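Local atomic coordinates of penicillin-binding protein PbpB (Mycobacterium tuberculosis, PDB entry 6KGU), a protein that synthesises cross-linked peptidoglycan for the mycobacterial cell wall from lipid intermediates, and is the target of penicillin and other beta-lactam antibiotics. Residues A16-I21 against D124-P129; D144-L149 against S154-L159; I412-T415 against S421-E424. All blocks are in the same frame, centred on the assembly; numbering follows the deposited sequence.

Contact 1 (A16-I21 against D124-P129)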
ATOM      1  N   ALA A  16      34.109  10.620  12.891  1.00 39.04           N
ATOM      2  CA  ALA A  16      33.007  11.220  12.147  1.00 38.10           C
ATOM      3  C   ALA A  16      31.748  11.264  13.007  1.00 40.77           C
ATOM      4  O   ALA A  16      31.447  10.320  13.745  1.00 41.60           O
ATOM      5  CB  ALA A  16      32.735  10.435  10.870  1.00 35.92           C
ATOM      6  N   ALA A  17      31.010  12.363  12.913  1.00 42.74           N
ATOM      7  CA  ALA A  17      29.749  12.516  13.629  1.00 45.75           C
ATOM      8  C   ALA A  17      28.598  11.959  12.790  1.00 41.30           C
ATOM      9  O   ALA A  17      28.452  12.308  11.612  1.00 40.38           O
ATOM     10  CB  ALA A  17      29.497  13.987  13.966  1.00 42.45           C
ATOM     11  N   ARG A  18      27.775  11.115  13.403  1.00 40.58           N
ATOM     12  CA  ARG A  18      26.691  10.472  12.672  1.00 38.93           C
ATOM     13  C   ARG A  18      25.667  11.492  12.194  1.00 31.77           C
ATOM     14  O   ARG A  18      25.299  12.418  12.918  1.00 38.07           O
ATOM     15  CB  ARG A  18      26.010   9.412  13.537  1.00 40.49           C
ATOM     16  CG  ARG A  18      25.073   8.498  12.744  1.00 36.22           C
ATOM     17  CD  ARG A  18      24.652   7.287  13.566  1.00 35.30           C
ATOM     18  NE  ARG A  18      23.790   6.378  12.805  1.00 36.63           N
ATOM     19  CZ  ARG A  18      24.250   5.433  11.991  1.00 38.95           C
ATOM     20  NH1 ARG A  18      25.569   5.278  11.823  1.00 33.01           N
ATOM     21  NH2 ARG A  18      23.405   4.650  11.338  1.00 29.50           N
ATOM     22  N   GLY A  19      25.215  11.324  10.960  1.00 31.64           N
ATOM     23  CA  GLY A  19      24.179  12.184  10.431  1.00 38.11           C
ATOM     24  C   GLY A  19      22.803  11.839  10.984  1.00 32.78           C
ATOM     25  O   GLY A  19      22.578  10.806  11.622  1.00 34.18           O
ATOM     26  N   SER A  20      21.862  12.738  10.746  1.00 33.67           N
ATOM     27  CA  SER A  20      20.500  12.611  11.245  0.82 36.71           C
ATOM     28  C   SER A  20      19.581  12.014  10.185  1.00 36.76           C
ATOM     29  O   SER A  20      19.888  12.009   8.993  1.00 34.91           O
ATOM     30  CB  SER A  20      19.956  13.974  11.684  0.82 33.65           C
ATOM     31  OG  SER A  20      20.691  14.489  12.778  0.82 33.82           O
ATOM     32  N   ILE A  21      18.428  11.526  10.639  1.00 37.68           N
ATOM     33  CA  ILE A  21      17.335  11.103   9.771  1.00 32.83           C
ATOM     34  C   ILE A  21      16.152  12.001  10.107  1.00 31.79           C
ATOM     35  O   ILE A  21      15.703  12.027  11.259  1.00 32.49           O
ATOM     36  CB  ILE A  21      16.973   9.616   9.969  1.00 32.30           C
ATOM     37  CG1 ILE A  21      18.173   8.704   9.679  1.00 33.29           C
ATOM     38  CG2 ILE A  21      15.755   9.244   9.097  1.00 29.85           C
ATOM     39  CD1 ILE A  21      17.940   7.217   9.983  1.00 30.47           C
ATOM     40  N   ASP A 124      28.785   8.731  21.905  1.00 50.01           N
ATOM     41  CA  ASP A 124      27.704   9.374  21.171  1.00 51.48           C
ATOM     42  C   ASP A 124      26.399   8.627  21.416  1.00 46.93           C
ATOM     43  O   ASP A 124      26.353   7.401  21.296  1.00 46.43           O
ATOM     44  CB  ASP A 124      28.030   9.403  19.680  1.00 52.01           C
ATOM     45  CG  ASP A 124      28.995  10.517  19.318  1.00 57.51           C
ATOM     46  OD1 ASP A 124      29.635  11.078  20.232  1.00 60.41           O
ATOM     47  OD2 ASP A 124      29.116  10.832  18.117  1.00 58.22           O
ATOM     48  N   LEU A 125      25.347   9.365  21.769  1.00 47.21           N
ATOM     49  CA  LEU A 125      24.044   8.791  22.095  1.00 44.33           C
ATOM     50  C   LEU A 125      23.056   9.077  20.971  1.00 42.91           C
ATOM     51  O   LEU A 125      22.806  10.240  20.643  1.00 42.97           O
ATOM     52  CB  LEU A 125      23.506   9.359  23.406  1.00 48.38           C
ATOM     53  CG  LEU A 125      24.426   9.297  24.620  1.00 53.48           C
ATOM     54  CD1 LEU A 125      23.708   9.881  25.830  1.00 50.85           C
ATOM     55  CD2 LEU A 125      24.862   7.863  24.865  1.00 48.23           C
ATOM     56  N   ARG A 126      22.485   8.022  20.399  1.00 35.68           N
ATOM     57  CA  ARG A 126      21.456   8.173  19.380  1.00 40.28           C
ATOM     58  C   ARG A 126      20.121   8.492  20.046  1.00 36.61           C
ATOM     59  O   ARG A 126      19.743   7.851  21.032  1.00 40.61           O
ATOM     60  CB  ARG A 126      21.352   6.897  18.543  1.00 36.64           C
ATOM     61  CG  ARG A 126      20.661   7.094  17.202  1.00 34.31           C
ATOM     62  CD  ARG A 126      21.446   8.083  16.330  1.00 34.46           C
ATOM     63  NE  ARG A 126      21.051   8.013  14.923  1.00 35.56           N
ATOM     64  CZ  ARG A 126      21.333   8.939  14.013  1.00 37.32           C
ATOM     65  NH1 ARG A 126      22.021  10.021  14.364  1.00 32.70           N
ATOM     66  NH2 ARG A 126      20.914   8.784  12.755  1.00 31.55           N
ATOM     67  N   GLN A 127      19.420   9.494  19.524  1.00 34.34           N
ATOM     68  CA  GLN A 127      18.153   9.959  20.075  1.00 35.52           C
ATOM     69  C   GLN A 127      17.027   9.675  19.093  1.00 34.46           C
ATOM     70  O   GLN A 127      17.159   9.972  17.904  1.00 34.42           O
ATOM     71  CB  GLN A 127      18.203  11.464  20.360  1.00 37.77           C
ATOM     72  CG  GLN A 127      19.359  11.871  21.244  1.00 45.76           C
ATOM     73  CD  GLN A 127      19.246  11.274  22.622  1.00 42.14           C
ATOM     74  OE1 GLN A 127      20.056  10.451  23.021  1.00 48.77           O
ATOM     75  NE2 GLN A 127      18.227  11.677  23.352  1.00 43.31           N
ATOM     76  N   TYR A 128      15.911   9.139  19.602  1.00 32.51           N
ATOM     77  CA  TYR A 128      14.707   8.877  18.815  1.00 34.06           C
ATOM     78  C   TYR A 128      13.584   9.630  19.508  1.00 30.34           C
ATOM     79  O   TYR A 128      12.839   9.050  20.307  1.00 33.27           O
ATOM     80  CB  TYR A 128      14.402   7.377  18.700  1.00 34.19           C
ATOM     81  CG  TYR A 128      15.500   6.623  17.991  1.00 33.85           C
ATOM     82  CD1 TYR A 128      15.565   6.601  16.600  1.00 29.90           C
ATOM     83  CD2 TYR A 128      16.499   5.967  18.711  1.00 33.41           C
ATOM     84  CE1 TYR A 128      16.593   5.934  15.942  1.00 31.74           C
ATOM     85  CE2 TYR A 128      17.532   5.303  18.066  1.00 30.99           C
ATOM     86  CZ  TYR A 128      17.572   5.290  16.682  1.00 33.61           C
ATOM     87  OH  TYR A 128      18.586   4.624  16.029  1.00 30.95           O
ATOM     88  N   PRO A 129      13.461  10.934  19.263  1.00 35.05           N
ATOM     89  CA  PRO A 129      12.498  11.732  20.033  1.00 36.40           C
ATOM     90  C   PRO A 129      11.061  11.273  19.858  1.00 42.87           C
ATOM     91  O   PRO A 129      10.249  11.504  20.758  1.00 36.28           O
ATOM     92  CB  PRO A 129      12.710  13.155  19.495  1.00 41.40           C
ATOM     93  CG  PRO A 129      13.279  12.950  18.117  1.00 41.52           C
ATOM     94  CD  PRO A 129      14.164  11.736  18.245  1.00 36.56           C
TER
HETATM   95  O   HOH W   1      28.640   9.763  15.685  1.00 48.84           O
HETATM   96  O   HOH W   2      22.841  13.230  14.066  1.00 36.97           O

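Contact 2 (D144-L149 against S154-L159)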
ATOM      1  N   ASP A 144      27.879  -0.009  19.008  1.00 48.98           N
ATOM      2  CA  ASP A 144      28.998   0.774  18.495  1.00 47.63           C
ATOM      3  C   ASP A 144      28.565   2.068  17.802  1.00 46.32           C
ATOM      4  O   ASP A 144      29.411   2.772  17.243  1.00 47.64           O
ATOM      5  CB  ASP A 144      29.840  -0.090  17.545  1.00 47.04           C
ATOM      6  CG  ASP A 144      29.123  -0.419  16.240  1.00 52.42           C
ATOM      7  OD1 ASP A 144      27.879  -0.280  16.166  1.00 49.85           O
ATOM      8  OD2 ASP A 144      29.812  -0.845  15.282  1.00 55.70           O
ATOM      9  N   GLY A 145      27.278   2.405  17.830  1.00 42.61           N
ATOM     10  CA  GLY A 145      26.808   3.605  17.167  1.00 38.30           C
ATOM     11  C   GLY A 145      26.617   3.476  15.671  1.00 37.68           C
ATOM     12  O   GLY A 145      26.345   4.485  15.008  1.00 42.45           O
ATOM     13  N   HIS A 146      26.775   2.281  15.111  1.00 37.77           N
ATOM     14  CA  HIS A 146      26.403   2.012  13.730  1.00 37.26           C
ATOM     15  C   HIS A 146      24.999   1.421  13.668  1.00 37.76           C
ATOM     16  O   HIS A 146      24.426   0.997  14.677  1.00 35.83           O
ATOM     17  CB  HIS A 146      27.413   1.074  13.067  1.00 41.46           C
ATOM     18  CG  HIS A 146      28.699   1.752  12.715  1.00 48.21           C
ATOM     19  ND1 HIS A 146      28.951   2.258  11.456  1.00 43.26           N
ATOM     20  CD2 HIS A 146      29.778   2.064  13.473  1.00 39.84           C
ATOM     21  CE1 HIS A 146      30.146   2.823  11.446  1.00 49.17           C
ATOM     22  NE2 HIS A 146      30.668   2.719  12.656  1.00 44.51           N
ATOM     23  N   GLY A 147      24.454   1.382  12.455  1.00 36.56           N
ATOM     24  CA  GLY A 147      23.095   0.903  12.287  1.00 35.32           C
ATOM     25  C   GLY A 147      22.967  -0.544  12.727  1.00 35.74           C
ATOM     26  O   GLY A 147      23.866  -1.361  12.511  1.00 32.85           O
ATOM     27  N   LEU A 148      21.855  -0.849  13.387  1.00 34.48           N
ATOM     28  CA  LEU A 148      21.481  -2.219  13.727  1.00 27.67           C
ATOM     29  C   LEU A 148      20.467  -2.805  12.752  1.00 32.08           C
ATOM     30  O   LEU A 148      20.612  -3.950  12.316  1.00 32.71           O
ATOM     31  CB  LEU A 148      20.911  -2.268  15.155  1.00 29.60           C
ATOM     32  CG  LEU A 148      20.598  -3.671  15.697  1.00 35.93           C
ATOM     33  CD1 LEU A 148      21.862  -4.523  15.755  1.00 39.90           C
ATOM     34  CD2 LEU A 148      19.919  -3.610  17.066  1.00 34.41           C
ATOM     35  N   LEU A 149      19.441  -2.044  12.386  1.00 30.76           N
ATOM     36  CA  LEU A 149      18.455  -2.494  11.410  1.00 32.78           C
ATOM     37  C   LEU A 149      17.763  -1.260  10.839  1.00 32.75           C
ATOM     38  O   LEU A 149      18.042  -0.123  11.239  1.00 30.57           O
ATOM     39  CB  LEU A 149      17.458  -3.494  12.028  1.00 33.30           C
ATOM     40  CG  LEU A 149      16.385  -2.978  12.999  1.00 34.99           C
ATOM     41  CD1 LEU A 149      15.427  -4.101  13.393  1.00 38.93           C
ATOM     42  CD2 LEU A 149      16.976  -2.344  14.239  1.00 29.31           C
ATOM     43  N   SER A 154      20.836   0.120   6.615  1.00 28.75           N
ATOM     44  CA  SER A 154      20.979   0.061   5.160  1.00 33.60           C
ATOM     45  C   SER A 154      21.596   1.333   4.601  1.00 33.63           C
ATOM     46  O   SER A 154      22.239   1.290   3.552  1.00 31.24           O
ATOM     47  CB  SER A 154      19.626  -0.201   4.490  1.00 34.33           C
ATOM     48  OG  SER A 154      18.744   0.906   4.655  1.00 30.16           O
ATOM     49  N   LEU A 155      21.402   2.474   5.267  1.00 30.84           N
ATOM     50  CA  LEU A 155      22.073   3.710   4.893  1.00 27.58           C
ATOM     51  C   LEU A 155      23.234   4.062   5.827  1.00 31.23           C
ATOM     52  O   LEU A 155      23.615   5.233   5.911  1.00 33.25           O
ATOM     53  CB  LEU A 155      21.063   4.863   4.853  1.00 29.64           C
ATOM     54  CG  LEU A 155      19.976   4.683   3.786  1.00 36.79           C
ATOM     55  CD1 LEU A 155      19.057   5.895   3.727  1.00 32.69           C
ATOM     56  CD2 LEU A 155      20.611   4.398   2.418  1.00 35.38           C
ATOM     57  N   ASP A 156      23.800   3.080   6.533  1.00 31.17           N
ATOM     58  CA  ASP A 156      24.800   3.389   7.551  1.00 34.79           C
ATOM     59  C   ASP A 156      26.006   4.117   6.962  1.00 35.74           C
ATOM     60  O   ASP A 156      26.523   5.058   7.571  1.00 35.63           O
ATOM     61  CB  ASP A 156      25.241   2.108   8.252  1.00 32.03           C
ATOM     62  CG  ASP A 156      26.156   2.373   9.416  1.00 36.93           C
ATOM     63  OD1 ASP A 156      25.702   3.025  10.393  1.00 35.63           O
ATOM     64  OD2 ASP A 156      27.314   1.909   9.360  1.00 36.05           O
ATOM     65  N   ALA A 157      26.462   3.704   5.777  1.00 34.11           N
ATOM     66  CA  ALA A 157      27.617   4.365   5.172  1.00 39.53           C
ATOM     67  C   ALA A 157      27.345   5.840   4.927  1.00 36.32           C
ATOM     68  O   ALA A 157      28.211   6.688   5.171  1.00 42.01           O
ATOM     69  CB  ALA A 157      28.006   3.667   3.868  1.00 41.49           C
ATOM     70  N   VAL A 158      26.133   6.172   4.476  1.00 35.07           N
ATOM     71  CA  VAL A 158      25.760   7.575   4.301  1.00 33.88           C
ATOM     72  C   VAL A 158      25.685   8.283   5.648  1.00 41.02           C
ATOM     73  O   VAL A 158      26.140   9.425   5.796  1.00 34.84           O
ATOM     74  CB  VAL A 158      24.423   7.679   3.535  1.00 38.18           C
ATOM     75  CG1 VAL A 158      23.997   9.125   3.401  1.00 36.73           C
ATOM     76  CG2 VAL A 158      24.540   7.029   2.160  1.00 35.15           C
ATOM     77  N   LEU A 159      25.102   7.619   6.650  1.00 37.45           N
ATOM     78  CA  LEU A 159      24.902   8.237   7.955  1.00 34.88           C
ATOM     79  C   LEU A 159      26.176   8.254   8.801  1.00 35.25           C
ATOM     80  O   LEU A 159      26.374   9.183   9.599  1.00 33.83           O
ATOM     81  CB  LEU A 159      23.781   7.496   8.705  1.00 31.37           C
ATOM     82  CG  LEU A 159      22.356   7.653   8.138  1.00 27.38           C
ATOM     83  CD1 LEU A 159      21.421   6.558   8.680  1.00 30.16           C
ATOM     84  CD2 LEU A 159      21.808   9.061   8.463  1.00 27.34           C
TER

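Contact 3 (I412-T415 against S421-E424)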
ATOM      1  N   ILE A 412      13.260   7.998   0.214  1.00 28.00           N
ATOM      2  CA  ILE A 412      14.378   8.918   0.395  1.00 30.72           C
ATOM      3  C   ILE A 412      14.110  10.127  -0.488  1.00 37.81           C
ATOM      4  O   ILE A 412      14.066  10.002  -1.715  1.00 30.87           O
ATOM      5  CB  ILE A 412      15.721   8.279   0.029  1.00 33.26           C
ATOM      6  CG1 ILE A 412      15.848   6.867   0.598  1.00 36.53           C
ATOM      7  CG2 ILE A 412      16.852   9.178   0.526  1.00 32.32           C
ATOM      8  CD1 ILE A 412      15.826   6.821   2.091  1.00 36.59           C
ATOM      9  N   LYS A 413      13.930  11.299   0.129  1.00 32.88           N
ATOM     10  CA  LYS A 413      13.715  12.508  -0.668  1.00 33.88           C
ATOM     11  C   LYS A 413      15.034  13.163  -1.075  1.00 39.86           C
ATOM     12  O   LYS A 413      15.167  13.642  -2.207  1.00 44.08           O
ATOM     13  CB  LYS A 413      12.852  13.513   0.100  1.00 33.49           C
ATOM     14  CG  LYS A 413      12.318  14.635  -0.796  1.00 35.71           C
ATOM     15  CD  LYS A 413      11.064  15.272  -0.236  1.00 39.52           C
ATOM     16  CE  LYS A 413      10.527  16.369  -1.162  1.00 44.47           C
ATOM     17  NZ  LYS A 413      10.293  15.889  -2.549  1.00 43.88           N
ATOM     18  N   ALA A 414      16.013  13.191  -0.176  1.00 32.47           N
ATOM     19  CA  ALA A 414      17.241  13.947  -0.402  1.00 40.04           C
ATOM     20  C   ALA A 414      18.258  13.569   0.668  1.00 40.03           C
ATOM     21  O   ALA A 414      17.934  12.908   1.660  1.00 37.45           O
ATOM     22  CB  ALA A 414      16.972  15.457  -0.375  1.00 41.08           C
ATOM     23  N   THR A 415      19.498  13.992   0.452  1.00 31.54           N
ATOM     24  CA  THR A 415      20.550  13.893   1.457  1.00 43.12           C
ATOM     25  C   THR A 415      21.267  15.230   1.579  1.00 40.74           C
ATOM     26  O   THR A 415      21.496  15.919   0.578  1.00 40.02           O
ATOM     27  CB  THR A 415      21.574  12.808   1.121  1.00 40.93           C
ATOM     28  OG1 THR A 415      22.214  13.135  -0.112  1.00 50.86           O
ATOM     29  CG2 THR A 415      20.898  11.458   0.979  1.00 38.91           C
ATOM     30  N   SER A 421      24.922  21.547   1.918  1.00 49.11           N
ATOM     31  CA  SER A 421      24.397  21.496   0.564  1.00 51.00           C
ATOM     32  C   SER A 421      23.530  20.256   0.386  1.00 50.85           C
ATOM     33  O   SER A 421      23.905  19.148   0.784  1.00 48.12           O
ATOM     34  CB  SER A 421      25.531  21.491  -0.453  1.00 47.18           C
ATOM     35  OG  SER A 421      26.175  20.232  -0.478  1.00 58.34           O
ATOM     36  N   ARG A 422      22.381  20.440  -0.245  1.00 46.90           N
ATOM     37  CA  ARG A 422      21.357  19.411  -0.331  1.00 47.72           C
ATOM     38  C   ARG A 422      21.246  18.905  -1.764  1.00 46.61           C
ATOM     39  O   ARG A 422      21.163  19.705  -2.705  1.00 45.23           O
ATOM     40  CB  ARG A 422      20.021  19.969   0.167  1.00 46.23           C
ATOM     41  CG  ARG A 422      18.803  19.193  -0.260  1.00 44.42           C
ATOM     42  CD  ARG A 422      17.591  19.613   0.548  1.00 47.25           C
ATOM     43  NE  ARG A 422      16.400  18.911   0.086  1.00 43.26           N
ATOM     44  CZ  ARG A 422      15.278  18.788   0.785  1.00 38.58           C
ATOM     45  NH1 ARG A 422      15.194  19.323   1.994  1.00 44.63           N
ATOM     46  NH2 ARG A 422      14.245  18.128   0.267  1.00 37.28           N
ATOM     47  N   THR A 423      21.262  17.581  -1.923  1.00 40.02           N
ATOM     48  CA  THR A 423      21.079  16.914  -3.210  1.00 39.97           C
ATOM     49  C   THR A 423      19.773  16.123  -3.172  1.00 48.12           C
ATOM     50  O   THR A 423      19.622  15.218  -2.345  1.00 39.13           O
ATOM     51  CB  THR A 423      22.255  15.981  -3.502  1.00 41.00           C
ATOM     52  OG1 THR A 423      23.479  16.723  -3.443  1.00 50.34           O
ATOM     53  CG2 THR A 423      22.123  15.331  -4.886  1.00 38.94           C
ATOM     54  N   GLU A 424      18.829  16.463  -4.054  1.00 43.33           N
ATOM     55  CA  GLU A 424      17.601  15.678  -4.146  1.00 45.28           C
ATOM     56  C   GLU A 424      17.892  14.284  -4.686  1.00 45.56           C
ATOM     57  O   GLU A 424      18.781  14.091  -5.517  1.00 44.04           O
ATOM     58  CB  GLU A 424      16.565  16.355  -5.052  1.00 44.11           C
ATOM     59  CG  GLU A 424      16.215  17.758  -4.651  1.00 52.21           C
ATOM     60  CD  GLU A 424      15.672  17.833  -3.242  1.00 47.62           C
ATOM     61  OE1 GLU A 424      14.601  17.246  -2.979  1.00 45.33           O
ATOM     62  OE2 GLU A 424      16.324  18.482  -2.396  1.00 52.30           O
TER
HETATM   63  O   HOH W   3      12.612  15.830  -4.138  1.00 49.10           O
HETATM   64  O   HOH W   4      24.325  17.149  -0.933  1.00 45.13           O
HETATM   65  O   HOH W   5      20.494  12.511  -2.544  1.00 49.50           O

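Contact 1 (A16-I21 against D124-P129)
R18 and G19, in the loop that leads into strand 21-22, face R126 of strand 122-127 across a wide backbone gap, the CA atoms of R18 and R126 lying 8.8 Å apart. Arginine suits this distance, since its long side chain can bring hydrogen-bond donors to a remote carbonyl. R126 starts anti to its own N but bends at its second torsion (62°), which turns the guanidinium toward the loop. Its NH1 and NH2 then grip one acceptor end-on, each 2.9 Å from G19 O. NH2 lies in the carbonyl plane, whereas NH1 sits above it; the shared acceptor bends both bonds. NH1 also bonds T32 OG1 in strand 28-36.

The extended chain of R18 crosses R126 at about a right angle, with CD 3.7 Å above the centre of the R126 guanidinium. The two guanidinium planes are 81° apart, and R18 NE comes 3.8 Å from R126 NH2. E152 probably offsets the like charges, because it forms salt bridges with both arginines, while D156 pairs with R18 NH1. Along the strand, D124 extends the contact through a water that donates to its OD2 at 2.7 Å and accepts from R18 N at 2.8 Å. A second water donates to R18 O and, more weakly, accepts from R126 NH1.

The Arg-Gly-Ser-Ile sequence of R18 to I21 matches the start of the first motif in the N-terminal, non-penicillin-binding module of class B penicillin-binding proteins, here pinned to an edge strand of its sheet.

Contact 2 (D144-L149 against S154-L159)
OD1 of D156 is gripped from two quarters: by the backbone N of G147, 2.9 Å away, and by the guanidinium of R18, whose NH1 forms a salt bridge with it. The other oxygen completes a histidine-carboxylate hydrogen bond, with H146 ND1 only 2.7 Å from D156 OD2. Together the two bonds fasten the approach to strand 147-149, part of a small two-stranded antiparallel sheet, to the start of helix 156-160.

The bond from the histidine is nearly straight (173°). It leaves the ring edge in the ring plane and meets the syn lone pair of OD2, although ring and carboxylate planes are 60° apart. G147 N, by contrast, approaches OD1 from above the carboxylate plane. D156 has its carboxyl carbon anti to its own N (chi1 -174°), an orientation that carries the group across to H146 and G147. Aspartate suits this position twice over: both oxygens find donors, and a negative charge in the first turn of a helix is probably stabilised by the helix dipole. G147 donates through its backbone N, so this bond does not depend on a side chain. G145 adopts a positive phi, a conformation easily reached by glycine, as the chain turns toward H146.

Behind the histidine, an Asx turn steadies the backbone: D144 OD1 accepts from H146 N at 3.0 Å, the donor lying above the carboxylate plane of D144.

Contact 3 (I412-T415 against S421-E424)
T415 and T423 form the hydrogen-bonded pair of a beta hairpin, its strands 412-416 and 422-424 running antiparallel at the edge of a mixed sheet. T415 N donates to T423 O at 3.1 Å, and T423 N returns a straighter bond to T415 O at 3.0 Å. Next to them A414 and E424 make a non-hydrogen-bonded pair, their CA atoms 4.1 Å apart.

On the face that carries A414, its methyl meets T423 O at 3.3 Å and lies under an ion pair of the opposing strand, with R422 NE 3.5 Å from CB. Alanine's small size suits this close approach. R422 is stretched out from CG to NE, whereas E424 folds back at its second torsion (-58°), bringing the carboxylate alongside the guanidinium. OE2 receives R422 NE through its syn lone pair, at a modelled separation of 2.5 Å that is rather short; the bond from NH2 to OE1 is weak.

K413 runs beside E424, pointing the same way. Its ammonium forms a salt bridge with E232, and a water accepting from NZ donates to E424 OE1. K413 and A414 both face V194, a classic beta bulge where the hairpin joins strand 192-195.

The opposite face bears both threonines, whose beta-branched side chains suit extended backbone and whose hydroxyls meet water. One water donates to S421 O and also bonds T423 OG1. Another donates to T423 O at 2.9 Å and lies 3.0 Å from T415 OG1.

From the N terminus, contact 1 closes the longest loop, bringing residues 124-129 back to 16-21 after about a hundred residues, many of them not modelled. Contact 2 follows and closes a short loop containing helix 150-154; contact 3, much later, closes the turn of a hairpin. The three come in series, none nesting in or crossing another. Contacts 1 and 2 touch, with a probable hydrogen bond from G19 N to L159 O, 2.8 Å apart. Contact 2 meets contact 3 where L155 CD1 packs 3.7 Å from I412 CD1. Contacts 1 and 3 both reach one mixed sheet, which unites strands from the dimerisation and transpeptidase parts of the chain.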